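Local structure of putative secreted cellulose-binding protein (Streptomyces coelicolor, 4OY8) at residues G2-P7 with V100-Q105; T92-D97 with S181-G186. The protein is a copper-binding lytic polysaccharide monooxygenase of the AA10 family that probably binds cellulose and cleaves it oxidatively. All coordinates share one frame; numbering follows the deposited sequence.

Contact 1. Residues G2-P7 with V100-Q105. With ZN (zinc ion), chain H; ZN (zinc ion), chain I; ZN (zinc ion), chain G.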
loop_
_atom_site.group_PDB
_atom_site.type_symbol
_atom_site.label_atom_id
_atom_site.label_comp_id
_atom_site.label_asym_id
_atom_site.label_seq_id
_atom_site.Cartn_x
_atom_site.Cartn_y
_atom_site.Cartn_z
ATOM N N GLY A 2 5.276 9.275 -4.745
ATOM C CA GLY A 2 5.747 7.921 -5.002
ATOM C C GLY A 2 4.863 6.864 -4.383
ATOM O O GLY A 2 3.736 7.137 -3.982
ATOM N N SER A 3 5.407 5.655 -4.273
ATOM C CA SER A 3 4.710 4.514 -3.736
ATOM C C SER A 3 5.694 3.469 -3.258
ATOM O O SER A 3 6.896 3.599 -3.471
ATOM C CB SER A 3 3.767 3.874 -4.779
ATOM O OG SER A 3 2.863 2.963 -4.177
ATOM N N VAL A 4 5.158 2.429 -2.626
ATOM C CA VAL A 4 5.931 1.240 -2.318
ATOM C C VAL A 4 5.993 0.383 -3.578
ATOM O O VAL A 4 4.952 -0.036 -4.100
ATOM C CB VAL A 4 5.359 0.431 -1.144
ATOM C CG1 VAL A 4 6.100 -0.880 -1.002
ATOM C CG2 VAL A 4 5.448 1.225 0.149
ATOM N N VAL A 5 7.205 0.156 -4.070
ATOM C CA VAL A 5 7.424 -0.585 -5.306
ATOM C C VAL A 5 7.814 -2.045 -5.072
ATOM O O VAL A 5 7.599 -2.878 -5.950
ATOM C CB VAL A 5 8.399 0.142 -6.258
ATOM C CG1 VAL A 5 7.814 1.490 -6.658
ATOM C CG2 VAL A 5 9.797 0.284 -5.662
ATOM N N ASP A 6 8.374 -2.364 -3.890
ATOM C CA ASP A 6 8.728 -3.756 -3.525
ATOM C C ASP A 6 8.573 -3.843 -2.019
ATOM O O ASP A 6 9.207 -3.066 -1.310
ATOM C CB ASP A 6 10.191 -4.092 -3.916
ATOM C CG ASP A 6 10.430 -4.048 -5.387
ATOM O OD1 ASP A 6 10.052 -5.011 -6.086
ATOM O OD2 ASP A 6 11.023 -3.029 -5.840
ATOM N N PRO A 7 7.723 -4.744 -1.514
ATOM C CA PRO A 7 6.715 -5.519 -2.233
ATOM C C PRO A 7 5.656 -4.567 -2.763
ATOM O O PRO A 7 5.137 -3.718 -2.027
ATOM C CB PRO A 7 6.192 -6.477 -1.157
ATOM C CG PRO A 7 6.326 -5.706 0.100
ATOM C CD PRO A 7 7.590 -4.888 -0.055
ATOM N N VAL A 100 11.065 -2.946 2.683
ATOM C CA VAL A 100 10.063 -2.107 2.025
ATOM C C VAL A 100 10.786 -1.010 1.273
ATOM O O VAL A 100 11.502 -0.203 1.870
ATOM C CB VAL A 100 9.056 -1.516 3.042
ATOM C CG1 VAL A 100 8.073 -0.577 2.350
ATOM C CG2 VAL A 100 8.295 -2.635 3.743
ATOM N N LYS A 101 10.619 -0.999 -0.041
ATOM C CA LYS A 101 11.309 -0.084 -0.915
ATOM C C LYS A 101 10.289 0.858 -1.554
ATOM O O LYS A 101 9.322 0.416 -2.178
ATOM C CB LYS A 101 12.041 -0.860 -2.020
ATOM C CG LYS A 101 12.996 -1.935 -1.551
ATOM C CD LYS A 101 13.826 -2.611 -2.646
ATOM C CE LYS A 101 14.883 -3.535 -2.037
ATOM N NZ LYS A 101 15.632 -4.303 -3.065
ATOM N N LEU A 102 10.489 2.149 -1.342
ATOM C CA LEU A 102 9.700 3.172 -1.991
ATOM C C LEU A 102 10.498 3.933 -3.021
ATOM O O LEU A 102 11.674 4.202 -2.844
ATOM C CB LEU A 102 9.223 4.177 -0.964
ATOM C CG LEU A 102 8.260 3.659 0.063
ATOM C CD1 LEU A 102 9.010 3.239 1.317
ATOM C CD2 LEU A 102 7.186 4.693 0.363
ATOM N N HIS A 103 9.842 4.288 -4.110
ATOM C CA HIS A 103 10.413 5.159 -5.107
ATOM C C HIS A 103 9.645 6.475 -5.024
ATOM O O HIS A 103 8.424 6.473 -4.994
ATOM C CB HIS A 103 10.260 4.548 -6.501
ATOM C CG HIS A 103 10.881 5.372 -7.562
ATOM N ND1 HIS A 103 12.238 5.401 -7.756
ATOM C CD2 HIS A 103 10.349 6.212 -8.469
ATOM C CE1 HIS A 103 12.524 6.236 -8.729
ATOM N NE2 HIS A 103 11.394 6.719 -9.197
ATOM N N ASP A 104 10.385 7.575 -5.001
ATOM C CA ASP A 104 9.839 8.927 -4.890
ATOM C C ASP A 104 10.485 9.767 -5.965
ATOM O O ASP A 104 11.654 10.079 -5.869
ATOM C CB ASP A 104 10.171 9.504 -3.522
ATOM C CG ASP A 104 9.742 10.945 -3.331
ATOM O OD1 ASP A 104 9.025 11.516 -4.189
ATOM O OD2 ASP A 104 10.147 11.521 -2.284
ATOM N N GLN A 105 9.690 10.194 -6.936
ATOM C CA GLN A 105 10.217 10.961 -8.068
ATOM C C GLN A 105 10.857 12.291 -7.624
ATOM O O GLN A 105 11.754 12.813 -8.276
ATOM C CB GLN A 105 9.082 11.238 -9.056
ATOM C CG GLN A 105 8.206 10.046 -9.432
ATOM C CD GLN A 105 8.770 9.194 -10.540
ATOM O OE1 GLN A 105 9.885 8.687 -10.446
ATOM N NE2 GLN A 105 7.996 9.029 -11.607
HETATM ZN ZN ZN H . 11.230 7.442 -11.139
HETATM ZN ZN ZN I . 13.363 3.688 -7.670
HETATM ZN ZN ZN G . 9.894 -5.231 -8.217
HETATM O O HOH W 1 7.766 -4.618 -7.912
HETATM O O HOH W 2 10.626 -3.264 -8.494
HETATM O O HOH W 3 11.728 -5.971 -8.523
HETATM O O HOH W 4 9.145 -5.308 -9.991
HETATM O O HOH W 5 9.377 -7.139 -8.088
#
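Val4 carries CG1 opposite its backbone N (chi1 172°), which leaves CG2 beside that nitrogen and facing Leu102 CG at 3.7 Å; the same methyl meets Val100 CG1 at 3.9 Å, so one branch of Val4 spans two side chains of the neighbouring strand. On the other face, His103 CG lies trans to its own N (chi1 -178°), and the imidazole is carried outward while its CB rests on Val5 CG1. The backbones run antiparallel. Ser3 and His103 form a hydrogen-bonded pair, Ser3 N to His103 O at 3.2 Å and His103 N to Ser3 O at 3.1 Å. Beyond Val4 the register slips by one in a classic beta bulge: Val5 and Asp6 both face Lys101, whose O takes a bond from Val5 N (2.9 Å) and a weak one from Asp6 N. Lys101 N closes the bulge on Asp6 O at 2.8 Å, and Asp6 then enters the cis peptide bond of Pro7. The outward face collects zinc ions. Asp6 OD1 binds one that five waters complete, and water 1 of that shell also donates to Val5 O. His103 bridges two more: NE2 shares its zinc with Gln105 OE1, which lies in the ring plane at the edge, and ND1 shares the other with Asn148. The sheet continues through strand 148-154 beyond 97-104; Val4, Val100 and Leu102 pack inward on strand 161-170, while Val5 touches Tyr12 of helix 10-18.

Contact 2. Residues T92-D97 with S181-G186. With ZN (zinc ion), chain B.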
loop_
_atom_site.group_PDB
_atom_site.type_symbol
_atom_site.label_atom_id
_atom_site.label_comp_id
_atom_site.label_asym_id
_atom_site.label_seq_id
_atom_site.Cartn_x
_atom_site.Cartn_y
_atom_site.Cartn_z
ATOM N N THR A 92 2.911 -10.761 -3.185
ATOM C CA THR A 92 4.342 -10.896 -3.444
ATOM C C THR A 92 4.897 -11.773 -2.329
ATOM O O THR A 92 4.621 -11.516 -1.167
ATOM C CB THR A 92 5.055 -9.509 -3.389
ATOM O OG1 THR A 92 4.485 -8.666 -4.392
ATOM C CG2 THR A 92 6.536 -9.650 -3.624
ATOM N N ASP A 93 5.705 -12.776 -2.671
ATOM C CA ASP A 93 6.372 -13.569 -1.649
ATOM C C ASP A 93 7.428 -12.708 -0.939
ATOM O O ASP A 93 8.199 -12.007 -1.583
ATOM C CB ASP A 93 7.080 -14.793 -2.249
ATOM C CG ASP A 93 6.137 -15.951 -2.547
ATOM O OD1 ASP A 93 4.909 -15.777 -2.445
ATOM O OD2 ASP A 93 6.629 -17.078 -2.848
ATOM N N VAL A 94 7.433 -12.783 0.376
ATOM C CA VAL A 94 8.462 -12.157 1.219
ATOM C C VAL A 94 8.930 -13.179 2.240
ATOM O O VAL A 94 8.200 -14.117 2.603
ATOM C CB VAL A 94 7.942 -10.887 1.959
ATOM C CG1 VAL A 94 7.540 -9.821 0.975
ATOM C CG2 VAL A 94 6.793 -11.210 2.916
ATOM N N THR A 95 10.159 -12.976 2.696
ATOM C CA THR A 95 10.701 -13.708 3.827
ATOM C C THR A 95 10.376 -12.936 5.126
ATOM O O THR A 95 9.871 -11.824 5.096
ATOM C CB THR A 95 12.213 -13.942 3.640
ATOM O OG1 THR A 95 12.866 -12.714 3.289
ATOM C CG2 THR A 95 12.441 -14.962 2.539
ATOM N N ASP A 96 10.650 -13.550 6.271
ATOM C CA ASP A 96 10.307 -12.946 7.550
ATOM C C ASP A 96 10.960 -11.570 7.716
ATOM O O ASP A 96 10.342 -10.667 8.272
ATOM C CB ASP A 96 10.758 -13.821 8.714
ATOM C CG ASP A 96 9.946 -15.076 8.920
ATOM O OD1 ASP A 96 9.001 -15.372 8.160
ATOM O OD2 ASP A 96 10.296 -15.802 9.875
ATOM N N ASP A 97 12.211 -11.441 7.260
ATOM C CA ASP A 97 12.897 -10.162 7.150
ATOM C C ASP A 97 12.803 -9.740 5.692
ATOM O O ASP A 97 13.176 -10.500 4.801
ATOM C CB ASP A 97 14.365 -10.282 7.539
ATOM C CG ASP A 97 14.581 -10.787 8.952
ATOM O OD1 ASP A 97 13.697 -10.565 9.818
ATOM O OD2 ASP A 97 15.639 -11.397 9.162
ATOM N N SER A 181 0.402 -3.273 0.684
ATOM C CA SER A 181 1.065 -4.262 -0.136
ATOM C C SER A 181 0.652 -5.650 0.302
ATOM O O SER A 181 0.903 -6.047 1.448
ATOM C CB SER A 181 2.576 -4.166 -0.010
ATOM O OG SER A 181 3.030 -2.885 -0.439
ATOM N N ASP A 182 0.049 -6.417 -0.600
ATOM C CA ASP A 182 -0.316 -7.798 -0.273
ATOM C C ASP A 182 0.904 -8.683 -0.357
ATOM O O ASP A 182 1.618 -8.675 -1.353
ATOM C CB ASP A 182 -1.411 -8.276 -1.218
ATOM C CG ASP A 182 -2.666 -7.452 -1.088
ATOM O OD1 ASP A 182 -2.901 -6.589 -1.964
ATOM O OD2 ASP A 182 -3.388 -7.634 -0.091
ATOM N N VAL A 183 1.142 -9.459 0.686
ATOM C CA VAL A 183 2.350 -10.286 0.752
ATOM C C VAL A 183 2.020 -11.711 1.203
ATOM O O VAL A 183 0.971 -11.973 1.776
ATOM C CB VAL A 183 3.430 -9.696 1.704
ATOM C CG1 VAL A 183 3.859 -8.320 1.228
ATOM C CG2 VAL A 183 2.972 -9.686 3.150
ATOM N N ASP A 184 2.915 -12.636 0.897
ATOM C CA ASP A 184 2.785 -14.014 1.280
ATOM C C ASP A 184 4.067 -14.432 1.980
ATOM O O ASP A 184 5.122 -14.476 1.371
ATOM C CB ASP A 184 2.522 -14.883 0.052
ATOM C CG ASP A 184 2.038 -16.266 0.371
ATOM O OD1 ASP A 184 2.167 -16.766 1.498
ATOM O OD2 ASP A 184 1.471 -16.914 -0.566
ATOM N N PHE A 185 3.974 -14.695 3.288
ATOM C CA PHE A 185 5.133 -15.161 4.069
ATOM C C PHE A 185 5.411 -16.648 3.896
ATOM O O PHE A 185 6.428 -17.166 4.385
ATOM C CB PHE A 185 4.938 -14.858 5.552
ATOM C CG PHE A 185 5.124 -13.404 5.908
ATOM C CD1 PHE A 185 6.381 -12.878 6.200
ATOM C CD2 PHE A 185 4.042 -12.567 5.981
ATOM C CE1 PHE A 185 6.532 -11.539 6.535
ATOM C CE2 PHE A 185 4.183 -11.219 6.304
ATOM C CZ PHE A 185 5.434 -10.699 6.592
ATOM N N GLY A 186 4.527 -17.349 3.179
ATOM C CA GLY A 186 4.698 -18.787 2.994
ATOM C C GLY A 186 4.368 -19.655 4.177
ATOM O O GLY A 186 3.772 -19.154 5.155
ATOM O OXT GLY A 186 4.644 -20.872 4.113
HETATM ZN ZN ZN B . 0.970 -18.506 0.747
HETATM O O HOH W 6 3.005 -6.951 -3.013
HETATM O O HOH W 7 8.721 -16.711 1.824
HETATM O O HOH W 8 8.782 -16.158 5.428
HETATM O O HOH W 9 -0.898 -17.795 0.955
#
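A short parallel strand pairing within the mixed sheet of the LPMO beta-sandwich core joins Thr92 and Asp93 to the C-terminal end of strand 175-184. Three backbone bonds zip the two together: Thr92 N to Asp182 O (3.1 Å), Asp184 N to Thr92 O (2.9 Å) and Val94 N to Asp184 O (3.0 Å). Past Asp93 the strand ends, and beyond the Val94 N bond side chains carry the contact. Val94 sets CG2 between its backbone N and carbonyl carbon (chi1 -63°), and this methyl lies over one face of the Phe185 ring, 3.8 Å from the centroid, in a CH-pi contact. It also touches Val183 CB at 3.9 Å, so one methyl touches both residues. Thr95 O and Asp96 OD1 approach the ring obliquely, and His162 meets it edge-to-face. An alanine in place of Phe185 would probably leave the Val94 methyl without its aromatic cover, open a gap beside Thr95 and deprive His162 of its ring partner. Water 8 donates to both Asp96 OD1 and Phe185 O, a second tie between the loop and the chain end. On the side of the sheet bearing Asp93 and Asp184, the two side chains lie side by side, pointing the same way, with their carboxylate planes 82° apart; a separate zinc ion on each probably offsets the like charges. Asp184 grips its zinc with both oxygens. Its OD1 also closes an Asx turn, accepting Gly186 N at 3.0 Å from above the carboxylate plane.

How the contacts relate
Contact 1 is the more buried and lies nearer the centre of the chain; contact 2 lies farther out, where the chain ends, and is only partly buried, with Asp93 and Thr95 exposed. They occupy different sheets: 2-7 with 100-105 is antiparallel and bulged, 92-97 with 181-186 parallel and brief. Strand 92-93 is followed in the chain by strand 97-104, so the loop of contact 2 leads into contact 1. The two meet where Pro7 O probably hydrogen-bonds Ser181 OG and the Pro7 ring packs on Val183 and Thr92. The inward face of contact 1 is largely aliphatic, with Asp104 at one end, whereas contact 2 adds an aromatic ring; zinc ions gather on outward histidine, glutamine and aspartate in one and on aspartates alone in the other.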